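Local coordinates for protein sulfatase (Bacteroides fragilis CAG:558, PDB 6USS) that probably hydrolyses aryl sulfate esters as a calcium-dependent arylsulfatase of a human gut bacterium, at residues P34-F39 with N314-F319; V41-W46 with M320-G325; E70-Q75 with P359-W364. The protein carries 1 engineered substitution. All coordinates share one frame; numbering follows the deposited sequence.

Contact 1 of 3, residues P34-F39 with N314-F319; sequences PNIILF and NTIVIF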
# COMPACT_ATOMS: atom_id res chain seq x y z
N PRO A 34 15.09 11.80 -11.15
CA PRO A 34 15.95 10.68 -10.75
C PRO A 34 15.24 9.69 -9.85
O PRO A 34 14.27 10.02 -9.16
CB PRO A 34 17.08 11.38 -9.99
CG PRO A 34 16.38 12.55 -9.33
CD PRO A 34 15.33 13.00 -10.33
N ASN A 35 15.73 8.46 -9.87
CA ASN A 35 15.45 7.55 -8.77
C ASN A 35 16.27 7.97 -7.55
O ASN A 35 17.34 8.57 -7.67
CB ASN A 35 15.79 6.11 -9.14
CG ASN A 35 15.27 5.74 -10.50
OD1 ASN A 35 14.07 5.62 -10.72
ND2 ASN A 35 16.18 5.56 -11.43
N ILE A 36 15.75 7.63 -6.38
CA ILE A 36 16.36 7.94 -5.11
C ILE A 36 16.42 6.67 -4.28
O ILE A 36 15.40 6.00 -4.08
CB ILE A 36 15.55 9.02 -4.38
CG1 ILE A 36 15.42 10.26 -5.28
CG2 ILE A 36 16.15 9.30 -3.01
CD1 ILE A 36 14.60 11.41 -4.70
N ILE A 37 17.61 6.33 -3.81
CA ILE A 37 17.79 5.30 -2.79
C ILE A 37 18.28 5.96 -1.51
O ILE A 37 19.34 6.59 -1.50
CB ILE A 37 18.77 4.21 -3.23
CG1 ILE A 37 18.29 3.49 -4.48
CG2 ILE A 37 18.96 3.21 -2.09
CD1 ILE A 37 19.35 2.52 -5.02
N LEU A 38 17.49 5.80 -0.44
CA LEU A 38 17.89 6.16 0.92
C LEU A 38 18.31 4.87 1.61
O LEU A 38 17.47 4.02 1.92
CB LEU A 38 16.73 6.82 1.67
CG LEU A 38 16.96 7.14 3.14
CD1 LEU A 38 18.20 8.02 3.29
CD2 LEU A 38 15.73 7.84 3.71
N PHE A 39 19.61 4.72 1.84
CA PHE A 39 20.18 3.51 2.46
C PHE A 39 20.46 3.90 3.91
O PHE A 39 21.34 4.71 4.20
CB PHE A 39 21.43 3.07 1.70
CG PHE A 39 22.05 1.76 2.15
CD1 PHE A 39 22.91 1.71 3.23
CD2 PHE A 39 21.83 0.59 1.44
CE1 PHE A 39 23.52 0.51 3.62
CE2 PHE A 39 22.42 -0.62 1.82
CZ PHE A 39 23.26 -0.66 2.91
N ASN A 314 21.19 8.15 -13.27
CA ASN A 314 19.98 8.87 -12.93
C ASN A 314 19.40 8.39 -11.60
O ASN A 314 18.18 8.37 -11.41
CB ASN A 314 18.95 8.74 -14.05
CG ASN A 314 17.91 9.87 -14.02
OD1 ASN A 314 18.17 10.98 -13.50
ND2 ASN A 314 16.71 9.60 -14.56
N THR A 315 20.27 8.01 -10.65
CA THR A 315 19.85 7.58 -9.33
C THR A 315 20.65 8.29 -8.26
O THR A 315 21.88 8.32 -8.32
CB THR A 315 20.00 6.07 -9.15
OG1 THR A 315 19.13 5.37 -10.05
CG2 THR A 315 19.68 5.68 -7.72
N ILE A 316 19.95 8.86 -7.29
CA ILE A 316 20.57 9.46 -6.12
C ILE A 316 20.67 8.41 -5.02
O ILE A 316 19.69 7.73 -4.70
CB ILE A 316 19.76 10.68 -5.64
CG1 ILE A 316 19.74 11.77 -6.70
CG2 ILE A 316 20.33 11.23 -4.36
CD1 ILE A 316 18.87 12.95 -6.30
N VAL A 317 21.85 8.27 -4.44
CA VAL A 317 22.10 7.36 -3.34
C VAL A 317 22.43 8.19 -2.11
O VAL A 317 23.37 8.99 -2.13
CB VAL A 317 23.23 6.37 -3.67
CG1 VAL A 317 23.49 5.44 -2.48
CG2 VAL A 317 22.91 5.58 -4.93
N ILE A 318 21.64 8.02 -1.05
CA ILE A 318 21.89 8.69 0.21
C ILE A 318 22.17 7.62 1.25
O ILE A 318 21.32 6.78 1.54
CB ILE A 318 20.72 9.58 0.66
CG1 ILE A 318 20.29 10.54 -0.45
CG2 ILE A 318 21.14 10.37 1.87
CD1 ILE A 318 18.96 11.24 -0.17
N PHE A 319 23.37 7.68 1.83
CA PHE A 319 23.78 6.80 2.91
C PHE A 319 23.60 7.55 4.23
O PHE A 319 24.02 8.71 4.35
CB PHE A 319 25.23 6.37 2.74
CG PHE A 319 25.67 5.33 3.71
CD1 PHE A 319 26.06 5.67 5.00
CD2 PHE A 319 25.71 4.00 3.34
CE1 PHE A 319 26.48 4.70 5.90
CE2 PHE A 319 26.12 3.02 4.23
CZ PHE A 319 26.50 3.37 5.51

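Contact 2 of 3, residues V41-W46 with M320-G325; sequences VDDMGW and MSDNGG. With CA (calcium ion), chain C.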
# COMPACT_ATOMS: atom_id res chain seq x y z
N VAL A 41 21.23 2.67 7.78
CA VAL A 41 21.75 1.65 8.69
C VAL A 41 21.27 1.96 10.10
O VAL A 41 21.09 3.13 10.47
CB VAL A 41 23.28 1.58 8.62
CG1 VAL A 41 23.78 0.39 9.39
CG2 VAL A 41 23.73 1.52 7.17
N ASP A 42 21.05 0.92 10.89
CA ASP A 42 20.56 1.06 12.25
C ASP A 42 21.71 1.05 13.26
O ASP A 42 22.57 0.18 13.22
CB ASP A 42 19.58 -0.06 12.58
CG ASP A 42 18.77 0.24 13.80
OD1 ASP A 42 18.57 1.44 14.06
OD2 ASP A 42 18.35 -0.71 14.50
N ASP A 43 21.70 2.02 14.18
CA ASP A 43 22.65 2.05 15.30
C ASP A 43 24.11 2.03 14.83
O ASP A 43 24.98 1.52 15.53
CB ASP A 43 22.42 0.88 16.27
CG ASP A 43 21.07 0.95 16.98
OD1 ASP A 43 20.42 2.00 16.87
OD2 ASP A 43 20.68 -0.06 17.63
N MET A 44 24.39 2.59 13.65
CA MET A 44 25.75 2.65 13.14
C MET A 44 26.43 3.94 13.60
O MET A 44 25.88 5.03 13.42
CB MET A 44 25.73 2.54 11.61
CG MET A 44 27.10 2.68 10.94
SD MET A 44 27.04 2.71 9.13
CE MET A 44 28.78 2.93 8.73
N GLY A 45 27.64 3.82 14.19
CA GLY A 45 28.34 4.99 14.69
C GLY A 45 29.14 5.76 13.63
O GLY A 45 29.44 5.26 12.54
N TRP A 46 29.49 6.99 13.98
CA TRP A 46 30.33 7.84 13.13
C TRP A 46 31.63 7.17 12.70
O TRP A 46 32.24 7.61 11.71
CB TRP A 46 30.68 9.12 13.87
CG TRP A 46 31.05 10.29 13.01
CD1 TRP A 46 30.32 10.82 11.97
CD2 TRP A 46 32.20 11.14 13.15
NE1 TRP A 46 30.96 11.93 11.46
CE2 TRP A 46 32.12 12.14 12.16
CE3 TRP A 46 33.30 11.13 14.01
CZ2 TRP A 46 33.09 13.13 12.00
CZ3 TRP A 46 34.27 12.12 13.86
CH2 TRP A 46 34.15 13.11 12.87
N MET A 320 23.01 6.87 5.21
CA MET A 320 22.74 7.51 6.48
C MET A 320 22.64 6.45 7.57
O MET A 320 22.44 5.26 7.29
CB MET A 320 21.46 8.35 6.40
CG MET A 320 21.11 9.12 7.66
SD MET A 320 22.46 10.17 8.19
CE MET A 320 21.60 11.26 9.33
N SER A 321 22.81 6.88 8.81
CA SER A 321 22.54 6.05 9.97
C SER A 321 21.61 6.80 10.91
O SER A 321 21.59 8.03 10.94
CB SER A 321 23.83 5.65 10.70
OG SER A 321 23.52 4.91 11.87
N ASP A 322 20.85 6.05 11.71
CA ASP A 322 19.78 6.66 12.49
C ASP A 322 20.19 7.10 13.89
O ASP A 322 19.44 7.86 14.50
CB ASP A 322 18.58 5.71 12.58
CG ASP A 322 18.81 4.59 13.58
OD1 ASP A 322 19.97 4.18 13.78
OD2 ASP A 322 17.81 4.15 14.19
N ASN A 323 21.31 6.62 14.43
CA ASN A 323 21.83 7.11 15.71
C ASN A 323 23.21 6.49 15.95
O ASN A 323 23.70 5.69 15.14
CB ASN A 323 20.90 6.83 16.90
CG ASN A 323 20.54 5.36 17.03
OD1 ASN A 323 21.41 4.53 17.32
ND2 ASN A 323 19.26 5.04 16.84
N GLY A 324 23.84 6.88 17.06
CA GLY A 324 25.19 6.42 17.35
C GLY A 324 25.27 4.94 17.70
O GLY A 324 24.28 4.28 18.04
N GLY A 325 26.47 4.39 17.59
CA GLY A 325 26.66 3.00 17.94
C GLY A 325 26.40 2.75 19.42
O GLY A 325 26.53 3.65 20.26
CA CA C . 18.56 2.87 15.86

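Contact 3 of 3, residues E70-Q75 with P359-W364; sequences ERLAKQ and PMIVRW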
# COMPACT_ATOMS: atom_id res chain seq x y z
N GLU A 70 33.49 3.54 0.73
CA GLU A 70 34.59 4.35 0.20
C GLU A 70 34.38 4.63 -1.28
O GLU A 70 34.57 5.77 -1.74
CB GLU A 70 35.91 3.63 0.42
CG GLU A 70 36.33 3.48 1.85
CD GLU A 70 37.59 2.63 2.00
OE1 GLU A 70 38.43 2.63 1.08
OE2 GLU A 70 37.74 1.97 3.05
N ARG A 71 34.03 3.59 -2.04
CA ARG A 71 33.63 3.73 -3.44
C ARG A 71 32.55 4.80 -3.62
O ARG A 71 32.69 5.71 -4.45
CB ARG A 71 33.15 2.36 -3.94
CG ARG A 71 33.04 2.19 -5.43
CD ARG A 71 32.97 0.72 -5.84
NE ARG A 71 31.95 0.48 -6.86
CZ ARG A 71 30.85 -0.24 -6.66
NH1 ARG A 71 30.66 -0.80 -5.47
NH2 ARG A 71 29.95 -0.42 -7.63
N LEU A 72 31.46 4.71 -2.85
CA LEU A 72 30.37 5.68 -2.96
C LEU A 72 30.86 7.10 -2.65
O LEU A 72 30.48 8.06 -3.33
CB LEU A 72 29.21 5.29 -2.04
CG LEU A 72 27.90 6.09 -2.11
CD1 LEU A 72 27.22 5.90 -3.45
CD2 LEU A 72 26.94 5.71 -0.98
N ALA A 73 31.73 7.24 -1.64
CA ALA A 73 32.20 8.57 -1.27
C ALA A 73 33.11 9.16 -2.34
O ALA A 73 33.04 10.36 -2.63
CB ALA A 73 32.91 8.52 0.08
N LYS A 74 33.98 8.32 -2.95
CA LYS A 74 34.82 8.80 -4.04
C LYS A 74 34.00 9.32 -5.22
O LYS A 74 34.51 10.12 -6.00
CB LYS A 74 35.79 7.71 -4.54
CG LYS A 74 37.05 7.54 -3.67
CD LYS A 74 37.89 6.32 -4.11
CE LYS A 74 38.30 5.43 -2.90
NZ LYS A 74 37.47 4.16 -2.83
N GLN A 75 32.74 8.89 -5.35
CA GLN A 75 31.85 9.40 -6.39
C GLN A 75 30.88 10.46 -5.89
O GLN A 75 30.12 11.01 -6.70
CB GLN A 75 31.08 8.24 -7.01
CG GLN A 75 31.97 7.15 -7.54
CD GLN A 75 31.25 5.80 -7.66
OE1 GLN A 75 30.55 5.37 -6.73
NE2 GLN A 75 31.44 5.12 -8.78
N PRO A 359 27.29 8.88 10.05
CA PRO A 359 27.96 8.87 8.75
C PRO A 359 26.97 9.09 7.62
O PRO A 359 25.94 8.41 7.55
CB PRO A 359 28.58 7.47 8.67
CG PRO A 359 27.67 6.63 9.55
CD PRO A 359 27.28 7.55 10.69
N MET A 360 27.28 10.02 6.72
CA MET A 360 26.33 10.38 5.68
C MET A 360 27.06 10.66 4.38
O MET A 360 28.08 11.35 4.35
CB MET A 360 25.49 11.59 6.09
CG MET A 360 24.44 12.01 5.08
SD MET A 360 23.63 13.53 5.60
CE MET A 360 22.86 14.03 4.07
N ILE A 361 26.52 10.11 3.29
CA ILE A 361 27.13 10.21 1.97
C ILE A 361 26.03 10.44 0.95
O ILE A 361 24.94 9.86 1.06
CB ILE A 361 27.93 8.93 1.60
CG1 ILE A 361 28.87 8.52 2.74
CG2 ILE A 361 28.70 9.15 0.33
CD1 ILE A 361 29.66 7.25 2.43
N VAL A 362 26.30 11.28 -0.04
CA VAL A 362 25.34 11.47 -1.12
C VAL A 362 26.07 11.37 -2.45
O VAL A 362 27.05 12.10 -2.69
CB VAL A 362 24.59 12.80 -1.01
CG1 VAL A 362 23.82 13.08 -2.29
CG2 VAL A 362 23.66 12.79 0.20
N ARG A 363 25.62 10.46 -3.30
CA ARG A 363 26.01 10.42 -4.70
C ARG A 363 24.83 10.96 -5.48
O ARG A 363 23.68 10.64 -5.17
CB ARG A 363 26.37 9.01 -5.16
CG ARG A 363 26.92 8.94 -6.59
CD ARG A 363 27.45 7.54 -6.95
NE ARG A 363 26.38 6.57 -7.22
CZ ARG A 363 26.56 5.25 -7.33
NH1 ARG A 363 27.77 4.73 -7.19
NH2 ARG A 363 25.52 4.46 -7.58
N TRP A 364 25.11 11.79 -6.46
CA TRP A 364 24.12 12.44 -7.31
C TRP A 364 24.85 12.82 -8.59
O TRP A 364 25.31 13.97 -8.73
CB TRP A 364 23.52 13.65 -6.59
CG TRP A 364 22.34 14.29 -7.28
CD1 TRP A 364 21.81 13.95 -8.49
CD2 TRP A 364 21.56 15.38 -6.78
NE1 TRP A 364 20.74 14.76 -8.78
CE2 TRP A 364 20.56 15.65 -7.75
CE3 TRP A 364 21.60 16.15 -5.62
CZ2 TRP A 364 19.62 16.67 -7.59
CZ3 TRP A 364 20.65 17.15 -5.45
CH2 TRP A 364 19.68 17.40 -6.43
O HOH W 1 28.21 12.76 -7.03

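Contact 1 of 3, residues P34-F39 with N314-F319
N35-F39 and T315-F319 run side by side as parallel neighbours in the central sheet, their axes 4.4 Å apart at closest approach and 13° from exact alignment. The ladder alternates as parallel strands require: I37 N donates to I316 O at 2.7 Å, and I318 N returns a bond to I37 O at 2.7 Å, with N35 and F39 extending the same pattern toward either end. Side chains then fall in turn on the two faces. On the face of I36, L38, I316 and I318, aliphatic chains pack together; just before the strand, P34 CG lies 3.9 Å from I316 CD1, and farther along L38 CD1 reaches back to within 4.0 Å of I318 CB. The extended backbone accommodates the beta-branching of I36, I316 and I318, and M390 and F383 of helix 383-390 pack against this side. On the other face, F39 and F319 both hold CG anti to the backbone N (chi1 -174° in F39), which lays the two rings side by side, F39 CD1 meeting F319 CE2. The ring planes are only 20° apart but slid past one another, with centroids 5.5 Å apart and little overlap; helix 283-308 covers F39. The same face begins with a polar pair, N35 ND2 donating in its amide plane to T315 OG1 at 3.3 Å. Stronger partners lie outside, and the polar side chains of N35 and T315 are thus satisfied by F253 N of strand 253-258 and by E311 O, while elsewhere backbone bonds and hydrocarbon packing join the two strands at the heart of the alkaline phosphatase-like fold.

Contact 2 of 3, residues V41-W46 with M320-G325
D322 turns CG into the crowded position between its backbone N and carbonyl carbon (chi1 77°), while D43 sets CG beside its backbone N (chi1 -65°), and both carboxylates thereby reach one calcium ion. D42 OD1 and D43 OD1 each bind calcium at 2.3 Å. D322 grips the metal unevenly, OD2 at 2.2 Å and OD1 at 2.8 Å from calcium. The carboxylate planes of D42 and D322 stand 59° apart, and D42 OD1 comes within 2.8 Å of D322 OD2, a closeness the shared cation makes tolerable. The longer-held D322 OD1 also accepts D43 N at 2.8 Å on its syn side, so the backbone of one ligand positions another. Just before the metal ligands in sequence, V41 and S321 form the last parallel bridge of the two segments, and the small S321 donates its OG to M44 O at 2.8 Å, on a carbonyl lone pair. N323 and the engineered C88 complete the site, while K165 and K348 form salt bridges to D42 and D43. Acidic residues thus gather where the strands end, as in other sulfatases, and the calcium, the two lysines and R92, hydrogen-bonded to D42 OD1 and D322 OD2, probably offset their concentrated negative charge.

Contact 3 of 3, residues E70-Q75 with P359-W364
L72 and A73 of helix 67-74, with Q75 just along the chain, lie across I361 and R363 of strand 357-363, the helix and strand axes crossing at 54° and approaching to 7.9 Å. The apolar part is built on I361, whose CB is directed toward the helix. Its CG2 branch sits 4.0 Å from L72 CG and 3.9 Å from A73 CA, while the other branch ends with CD1 4.2 Å from A73 CB. Alanine suits this spot because its short side chain lets the strand residue lie close to the helix backbone. L72 also serves the arginine: its CD1 meets R363 CB at 3.6 Å and lies over one face of the guanidinium, offset toward the rim. M303 and L306 of helix 283-308 pack on R363 as well, so hydrocarbon lines much of its chain. The polar part is a single direct bond. R363 bends at CG-CD (chi3 75°), and NH1 donates to Q75 OE1 at 2.9 Å; the oxygen lies in the guanidinium plane, but the nitrogen stands 47° out of the amide carbonyl plane. Glutamine offers a neutral acceptor there, with its CB resting on the arginine's CD. A water forms the last link, donating to Q75 O at 2.6 Å and accepting from W364 N at a longer 3.3 Å. Helix 67-74 is thus packed on the central mixed sheet of an alpha/beta fold, away from the calcium site, by a buried arginine used two ways, its methylenes and guanidinium face as apolar surface and its edge as a donor.

How the contacts relate
All three contacts are largely buried and reach the same sheet: contact 1 pairs strands 35-41 and 315-321, contact 2 follows the same two strands to their C-terminal ends, and contact 3 lays a helix on strand 357-363, the antiparallel neighbour of 315-321. F39 O to M320 N, a probable hydrogen bond, carries contact 1 into contact 2, and F319 N to I361 O, likewise probable, joins contact 1 to contact 3. Chemistry changes with place: a backbone ladder with mostly apolar packing in contact 1, carboxylates around calcium nearer the chain's centre, and mixed helix-strand packing with one arginine-glutamine bond in contact 3, whose Q75 is partly exposed.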